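Local coordinates for surface layer protein (Geobacillus stearothermophilus, PDB 4UJ8) that probably self-assembles into the calcium-binding surface layer that coats the bacterial cell, this chain being its domains 6 and 7, at residues A[129-134]-A[231-236]; A[183-188]-A[214-219]. One frame throughout, in Å; residues are numbered along the deposited sequence.

Contact 1: A[129-134]-A[231-236]; sequences DLIELD and IAITVK
Lys236 lies alongside Glu132, both chains extended and running out in the same direction from a parallel bridge pair whose CA atoms are 4.6 Å apart. Followed outward, Lys236 CB packs against Glu132 CG and the carbonyl oxygen of Ile131; CG, anti to the backbone N, carries the chain on beside its neighbour; CD meets Glu132 OE1 at 3.9 Å; CE continues the extended chain; and NZ ends 4.8 Å from that same OE1, opposite charges near each other but without direct contact. Four backbone hydrogen bonds fix the register. Thr234 N donates to Asp129 O and Ile131 N to Thr234 O, then Lys236 N to Ile131 O and Leu133 N to Lys236 O, the last nearly straight at 173° and 2.9 Å. Ile131 thus bonds through N and O to Thr234 and Lys236, the residues flanking its bridge partner Val235, which is the parallel pattern: 130-132 forms an edge of a mixed four-stranded sheet and runs with strand 231-237, the short segments diverging by 22°. On the face carrying Ile131 and Val235 the contact is apolar. Val235 CG2 touches Ile131 CG1 at 3.9 Å, while its other methyl, CG1, held anti to the backbone N (chi1 179°), reaches Leu133 CG at 4.1 Å. With an alanine in place of Val235, Ile131 and Leu133 would probably each lose a methyl neighbour, CG2 and CG1 respectively, and a gap open between them. Helix 142-147 borders this face, with Lys144 against Ile131 and Leu133. At the start of the pairing a water donates to both Asp129 O and Ala232 O, the latter at 2.9 Å.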
ATOM      1  N   ASP A 129       2.105  -3.905 -31.653  1.00 19.17           N
ATOM      2  CA  ASP A 129       3.565  -3.945 -31.680  1.00 21.33           C
ATOM      3  C   ASP A 129       4.166  -2.621 -32.124  1.00 17.11           C
ATOM      4  O   ASP A 129       5.334  -2.342 -31.874  1.00 16.47           O
ATOM      5  CB  ASP A 129       4.055  -5.052 -32.617  1.00 23.67           C
ATOM      6  CG  ASP A 129       3.772  -6.435 -32.081  1.00 26.59           C
ATOM      7  OD1 ASP A 129       3.387  -6.552 -30.900  1.00 26.33           O
ATOM      8  OD2 ASP A 129       3.947  -7.410 -32.844  1.00 30.66           O
ATOM      9  N   LEU A 130       3.354  -1.826 -32.807  1.00 18.71           N
ATOM     10  CA  LEU A 130       3.803  -0.577 -33.406  1.00 21.38           C
ATOM     11  C   LEU A 130       2.857   0.572 -33.065  1.00 20.80           C
ATOM     12  O   LEU A 130       1.641   0.399 -33.060  1.00 18.09           O
ATOM     13  CB  LEU A 130       3.901  -0.734 -34.933  1.00 19.25           C
ATOM     14  CG  LEU A 130       4.010   0.530 -35.785  1.00 23.18           C
ATOM     15  CD1 LEU A 130       5.353   1.219 -35.577  1.00 26.33           C
ATOM     16  CD2 LEU A 130       3.790   0.213 -37.256  1.00 26.72           C
ATOM     17  N   ILE A 131       3.410   1.747 -32.791  1.00 16.89           N
ATOM     18  CA  ILE A 131       2.599   2.961 -32.824  1.00 16.15           C
ATOM     19  C   ILE A 131       3.255   4.028 -33.685  1.00 18.09           C
ATOM     20  O   ILE A 131       4.479   4.079 -33.808  1.00 20.51           O
ATOM     21  CB  ILE A 131       2.351   3.537 -31.433  1.00 13.36           C
ATOM     22  CG1 ILE A 131       3.670   3.801 -30.715  1.00 12.93           C
ATOM     23  CG2 ILE A 131       1.475   2.590 -30.627  1.00 17.75           C
ATOM     24  CD1 ILE A 131       3.502   4.585 -29.405  1.00 17.10           C
ATOM     25  N   GLU A 132       2.424   4.873 -34.285  1.00 16.17           N
ATOM     26  CA  GLU A 132       2.898   5.934 -35.161  1.00 19.06           C
ATOM     27  C   GLU A 132       2.408   7.278 -34.639  1.00 17.33           C
ATOM     28  O   GLU A 132       1.219   7.456 -34.397  1.00 19.13           O
ATOM     29  CB  GLU A 132       2.414   5.706 -36.595  1.00 22.82           C
ATOM     30  CG  GLU A 132       3.056   6.624 -37.621  1.00 28.30           C
ATOM     31  CD  GLU A 132       2.735   6.213 -39.048  1.00 37.40           C
ATOM     32  OE1 GLU A 132       2.866   5.011 -39.376  1.00 35.28           O
ATOM     33  OE2 GLU A 132       2.357   7.099 -39.843  1.00 40.61           O
ATOM     34  N   LEU A 133       3.325   8.218 -34.469  1.00 16.86           N
ATOM     35  CA  LEU A 133       2.956   9.537 -33.970  1.00 15.85           C
ATOM     36  C   LEU A 133       2.526  10.433 -35.116  1.00 19.59           C
ATOM     37  O   LEU A 133       2.937  10.239 -36.261  1.00 20.33           O
ATOM     38  CB  LEU A 133       4.120  10.176 -33.215  1.00 13.15           C
ATOM     39  CG  LEU A 133       4.853   9.274 -32.225  1.00 15.59           C
ATOM     40  CD1 LEU A 133       6.004  10.033 -31.605  1.00 15.20           C
ATOM     41  CD2 LEU A 133       3.898   8.724 -31.167  1.00 15.12           C
ATOM     42  N   ASP A 134       1.679  11.400 -34.794  1.00 20.96           N
ATOM     43  CA  ASP A 134       1.318  12.461 -35.727  1.00 16.70           C
ATOM     44  C   ASP A 134       1.359  13.785 -34.964  1.00 18.41           C
ATOM     45  O   ASP A 134       1.881  13.846 -33.854  1.00 15.99           O
ATOM     46  CB  ASP A 134      -0.060  12.214 -36.339  1.00 22.11           C
ATOM     47  CG  ASP A 134      -1.116  11.896 -35.294  1.00 26.11           C
ATOM     48  OD1 ASP A 134      -1.016  12.407 -34.166  1.00 25.14           O
ATOM     49  OD2 ASP A 134      -2.058  11.135 -35.602  1.00 38.80           O
ATOM     50  N   ILE A 231       8.525  -5.408 -22.282  1.00 11.77           N
ATOM     51  CA  ILE A 231       7.580  -5.200 -23.368  1.00 12.06           C
ATOM     52  C   ILE A 231       8.226  -4.273 -24.385  1.00 12.42           C
ATOM     53  O   ILE A 231       8.680  -3.184 -24.025  1.00 12.51           O
ATOM     54  CB  ILE A 231       6.253  -4.571 -22.874  1.00 15.12           C
ATOM     55  CG1 ILE A 231       5.578  -5.475 -21.839  1.00 15.34           C
ATOM     56  CG2 ILE A 231       5.315  -4.313 -24.039  1.00 16.04           C
ATOM     57  CD1 ILE A 231       4.258  -4.903 -21.300  1.00 15.09           C
ATOM     58  N   ALA A 232       8.301  -4.713 -25.636  1.00 15.23           N
ATOM     59  CA  ALA A 232       8.900  -3.901 -26.692  1.00 10.20           C
ATOM     60  C   ALA A 232       7.831  -3.340 -27.617  1.00 14.18           C
ATOM     61  O   ALA A 232       6.990  -4.073 -28.145  1.00 16.48           O
ATOM     62  CB  ALA A 232       9.911  -4.723 -27.499  1.00 16.21           C
ATOM     63  N   ILE A 233       7.888  -2.031 -27.821  1.00 15.13           N
ATOM     64  CA  ILE A 233       6.993  -1.346 -28.738  1.00 14.65           C
ATOM     65  C   ILE A 233       7.806  -0.510 -29.733  1.00 12.43           C
ATOM     66  O   ILE A 233       8.661   0.288 -29.338  1.00 15.77           O
ATOM     67  CB  ILE A 233       6.009  -0.436 -27.983  1.00 12.80           C
ATOM     68  CG1 ILE A 233       5.173  -1.263 -27.000  1.00 12.64           C
ATOM     69  CG2 ILE A 233       5.111   0.301 -28.966  1.00 14.35           C
ATOM     70  CD1 ILE A 233       4.436  -0.432 -25.945  1.00  8.54           C
ATOM     71  N   THR A 234       7.542  -0.719 -31.019  1.00 14.93           N
ATOM     72  CA  THR A 234       8.156   0.076 -32.074  1.00 14.75           C
ATOM     73  C   THR A 234       7.398   1.390 -32.219  1.00 14.49           C
ATOM     74  O   THR A 234       6.169   1.394 -32.289  1.00 16.27           O
ATOM     75  CB  THR A 234       8.161  -0.671 -33.419  1.00 18.69           C
ATOM     76  OG1 THR A 234       8.869  -1.911 -33.277  1.00 23.91           O
ATOM     77  CG2 THR A 234       8.824   0.173 -34.506  1.00 17.18           C
ATOM     78  N   VAL A 235       8.132   2.497 -32.256  1.00 16.08           N
ATOM     79  CA  VAL A 235       7.524   3.816 -32.377  1.00 14.10           C
ATOM     80  C   VAL A 235       8.002   4.478 -33.659  1.00 14.42           C
ATOM     81  O   VAL A 235       9.199   4.673 -33.835  1.00 13.41           O
ATOM     82  CB  VAL A 235       7.879   4.731 -31.188  1.00 16.60           C
ATOM     83  CG1 VAL A 235       7.230   6.108 -31.369  1.00 15.55           C
ATOM     84  CG2 VAL A 235       7.447   4.100 -29.849  1.00 12.94           C
ATOM     85  N   LYS A 236       7.080   4.828 -34.547  1.00 15.18           N
ATOM     86  CA  LYS A 236       7.466   5.630 -35.700  1.00 15.84           C
ATOM     87  C   LYS A 236       7.155   7.103 -35.491  1.00 18.96           C
ATOM     88  O   LYS A 236       6.018   7.480 -35.211  1.00 14.01           O
ATOM     89  CB  LYS A 236       6.779   5.150 -36.973  1.00 16.81           C
ATOM     90  CG  LYS A 236       7.180   5.988 -38.178  1.00 24.39           C
ATOM     91  CD  LYS A 236       6.701   5.398 -39.483  1.00 25.70           C
ATOM     92  CE  LYS A 236       7.339   6.119 -40.658  1.00 26.79           C
ATOM     93  NZ  LYS A 236       6.875   5.551 -41.964  1.00 30.91           N
TER
HETATM   94  O   HOH W   1       6.770  -4.910 -30.898  1.00 23.77           O

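Contact 2: A[183-188]-A[214-219]; sequences VSSDTS and GTVTLT
Val183 and Thr219 form an antiparallel hydrogen-bonded pair, the last full one before strand 179-184, an edge of the mixed four-stranded sheet, turns away from strand 214-222. Both backbone bonds of this pair are present: Val183 N to Thr219 O, and Thr219 N to Val183 O, the latter at 2.7 Å and in the carbonyl plane. Ser185 N continues the pairing to Thr217 O with a more bent bond.

Side-chain hydroxyls take over where the strand ends. Ser185 OG, placed between its backbone N and carbonyl carbon (chi1 63°), reaches across to strand 214-222 and accepts from Thr217 N at 2.8 Å, almost straight at 176°, in place of a backbone carbonyl. Ser184 OG accepts from Asp186 N in an ST turn at 3.2 Å and is also hydrogen-bonded to Ile190 O, which ties the buried hydroxyl to the chain beyond the turn.

Apolar contacts lie on the face of Ser184 and Leu218, a non-hydrogen-bonded pair: Leu218 CD2 reaches Ser184 CB at 3.6 Å. Nearby, Val216 CG1 abuts Asp186 CB at 3.5 Å.

The carboxylate of Asp186 serves both segments. A water donates to its OD2 and to Thr215 O. OD1 closes an Asx turn, accepting from Ser188 N and, at 2.8 Å, from Ser188 OG, both arriving from one face, about 40° out of the carboxylate plane.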
ATOM      1  N   VAL A 183      14.201   1.361 -22.476  1.00  9.16           N
ATOM      2  CA  VAL A 183      15.353   1.428 -23.378  1.00 13.98           C
ATOM      3  C   VAL A 183      14.933   1.764 -24.795  1.00 12.51           C
ATOM      4  O   VAL A 183      14.011   1.146 -25.348  1.00 11.73           O
ATOM      5  CB  VAL A 183      16.154   0.111 -23.395  1.00 13.50           C
ATOM      6  CG1 VAL A 183      17.239   0.144 -24.483  1.00 13.02           C
ATOM      7  CG2 VAL A 183      16.773  -0.138 -22.030  1.00 18.43           C
ATOM      8  N   SER A 184      15.630   2.738 -25.388  1.00 14.31           N
ATOM      9  CA  SER A 184      15.440   3.082 -26.789  1.00 10.95           C
ATOM     10  C   SER A 184      16.528   2.435 -27.642  1.00 13.97           C
ATOM     11  O   SER A 184      17.698   2.448 -27.258  1.00 16.76           O
ATOM     12  CB  SER A 184      15.459   4.599 -26.992  1.00 13.16           C
ATOM     13  OG  SER A 184      15.433   4.921 -28.384  1.00 11.91           O
ATOM     14  N   SER A 185      16.135   1.877 -28.787  1.00 14.02           N
ATOM     15  CA  SER A 185      17.100   1.280 -29.721  1.00 14.69           C
ATOM     16  C   SER A 185      17.958   2.359 -30.395  1.00 20.07           C
ATOM     17  O   SER A 185      19.038   2.066 -30.910  1.00 19.00           O
ATOM     18  CB  SER A 185      16.393   0.427 -30.784  1.00 17.42           C
ATOM     19  OG  SER A 185      15.518   1.192 -31.604  1.00 17.51           O
ATOM     20  N   ASP A 186      17.476   3.601 -30.391  1.00 16.63           N
ATOM     21  CA  ASP A 186      18.228   4.717 -30.958  1.00 19.92           C
ATOM     22  C   ASP A 186      17.975   5.987 -30.138  1.00 21.95           C
ATOM     23  O   ASP A 186      16.991   6.697 -30.363  1.00 20.45           O
ATOM     24  CB  ASP A 186      17.845   4.936 -32.426  1.00 21.16           C
ATOM     25  CG  ASP A 186      18.795   5.875 -33.147  1.00 21.30           C
ATOM     26  OD1 ASP A 186      19.593   6.550 -32.468  1.00 23.02           O
ATOM     27  OD2 ASP A 186      18.739   5.942 -34.396  1.00 22.05           O
ATOM     28  N   THR A 187      18.872   6.267 -29.196  1.00 14.73           N
ATOM     29  CA  THR A 187      18.697   7.383 -28.278  1.00 16.15           C
ATOM     30  C   THR A 187      18.725   8.743 -28.996  1.00 18.65           C
ATOM     31  O   THR A 187      18.300   9.748 -28.433  1.00 18.70           O
ATOM     32  CB  THR A 187      19.770   7.379 -27.189  1.00 21.19           C
ATOM     33  OG1 THR A 187      21.064   7.403 -27.802  1.00 23.96           O
ATOM     34  CG2 THR A 187      19.646   6.122 -26.316  1.00 23.30           C
ATOM     35  N   SER A 188      19.207   8.778 -30.235  1.00 20.43           N
ATOM     36  CA  SER A 188      19.230  10.042 -30.973  1.00 16.99           C
ATOM     37  C   SER A 188      17.844  10.376 -31.521  1.00 22.67           C
ATOM     38  O   SER A 188      17.586  11.512 -31.905  1.00 22.75           O
ATOM     39  CB  SER A 188      20.268   9.998 -32.101  1.00 24.66           C
ATOM     40  OG  SER A 188      19.820   9.240 -33.207  1.00 25.89           O
ATOM     41  N   GLY A 214      12.213   9.503 -37.137  1.00 25.64           N
ATOM     42  CA  GLY A 214      12.766   8.167 -37.245  1.00 20.72           C
ATOM     43  C   GLY A 214      11.917   7.102 -36.592  1.00 18.75           C
ATOM     44  O   GLY A 214      10.771   7.339 -36.215  1.00 17.81           O
ATOM     45  N   THR A 215      12.494   5.914 -36.464  1.00 19.57           N
ATOM     46  CA  THR A 215      11.774   4.778 -35.926  1.00 20.25           C
ATOM     47  C   THR A 215      12.658   4.079 -34.928  1.00 22.07           C
ATOM     48  O   THR A 215      13.818   3.783 -35.221  1.00 22.97           O
ATOM     49  CB  THR A 215      11.344   3.805 -37.042  1.00 18.64           C
ATOM     50  OG1 THR A 215      10.447   4.485 -37.930  1.00 20.30           O
ATOM     51  CG2 THR A 215      10.642   2.582 -36.460  1.00 22.84           C
ATOM     52  N   VAL A 216      12.116   3.832 -33.741  1.00 15.20           N
ATOM     53  CA  VAL A 216      12.858   3.150 -32.693  1.00 15.91           C
ATOM     54  C   VAL A 216      12.022   2.052 -32.077  1.00 17.34           C
ATOM     55  O   VAL A 216      10.805   2.025 -32.225  1.00 20.28           O
ATOM     56  CB  VAL A 216      13.289   4.103 -31.562  1.00 19.87           C
ATOM     57  CG1 VAL A 216      14.326   5.081 -32.043  1.00 20.24           C
ATOM     58  CG2 VAL A 216      12.082   4.843 -30.981  1.00 16.84           C
ATOM     59  N   THR A 217      12.696   1.146 -31.379  1.00 16.82           N
ATOM     60  CA  THR A 217      12.020   0.185 -30.527  1.00 17.12           C
ATOM     61  C   THR A 217      12.226   0.638 -29.105  1.00 13.11           C
ATOM     62  O   THR A 217      13.361   0.846 -28.685  1.00 13.73           O
ATOM     63  CB  THR A 217      12.574  -1.231 -30.704  1.00 16.17           C
ATOM     64  OG1 THR A 217      12.317  -1.658 -32.043  1.00 18.41           O
ATOM     65  CG2 THR A 217      11.919  -2.197 -29.719  1.00 15.16           C
ATOM     66  N   LEU A 218      11.125   0.829 -28.376  1.00 12.88           N
ATOM     67  CA  LEU A 218      11.187   1.132 -26.961  1.00 13.20           C
ATOM     68  C   LEU A 218      10.893  -0.134 -26.170  1.00 12.57           C
ATOM     69  O   LEU A 218       9.866  -0.780 -26.380  1.00 14.62           O
ATOM     70  CB  LEU A 218      10.190   2.236 -26.591  1.00 14.42           C
ATOM     71  CG  LEU A 218      10.435   3.616 -27.213  1.00 13.07           C
ATOM     72  CD1 LEU A 218       9.495   4.661 -26.610  1.00 15.40           C
ATOM     73  CD2 LEU A 218      11.880   4.046 -27.024  1.00  9.51           C
ATOM     74  N   THR A 219      11.807  -0.495 -25.280  1.00 11.95           N
ATOM     75  CA  THR A 219      11.619  -1.668 -24.437  1.00 15.26           C
ATOM     76  C   THR A 219      11.400  -1.225 -23.000  1.00  9.57           C
ATOM     77  O   THR A 219      12.275  -0.620 -22.366  1.00 12.48           O
ATOM     78  CB  THR A 219      12.818  -2.636 -24.499  1.00 11.44           C
ATOM     79  OG1 THR A 219      13.123  -2.932 -25.864  1.00 12.18           O
ATOM     80  CG2 THR A 219      12.503  -3.936 -23.764  1.00 12.98           C
TER
HETATM   81  O   HOH W   2      17.005   4.450 -35.689  1.00 30.43           O

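The two contacts join opposite edges of one mixed sheet, ordered 130-132, 231-237, 214-222, 179-184, to its central pair. Contact 1 adds the parallel edge strand and contact 2 the antiparallel one, with centres 10 Å apart. Between them strands 214-222 and 231-237, consecutive in the chain, are probably hydrogen-bonded to each other, Ile233 O lying 2.7 Å from Leu218 N and Val235 N 2.7 Å from Val216 O. Contact 2 is nested within the 96-residue span enclosed by contact 1. The sheet's first and last strands along the chain, 130-132 and 231-237, are parallel neighbours, so contact 1 brings together the two ends of this part of the chain. Both contacts lie far from the centre of the elongated chain, in its C-terminal part, and away from the calcium sites.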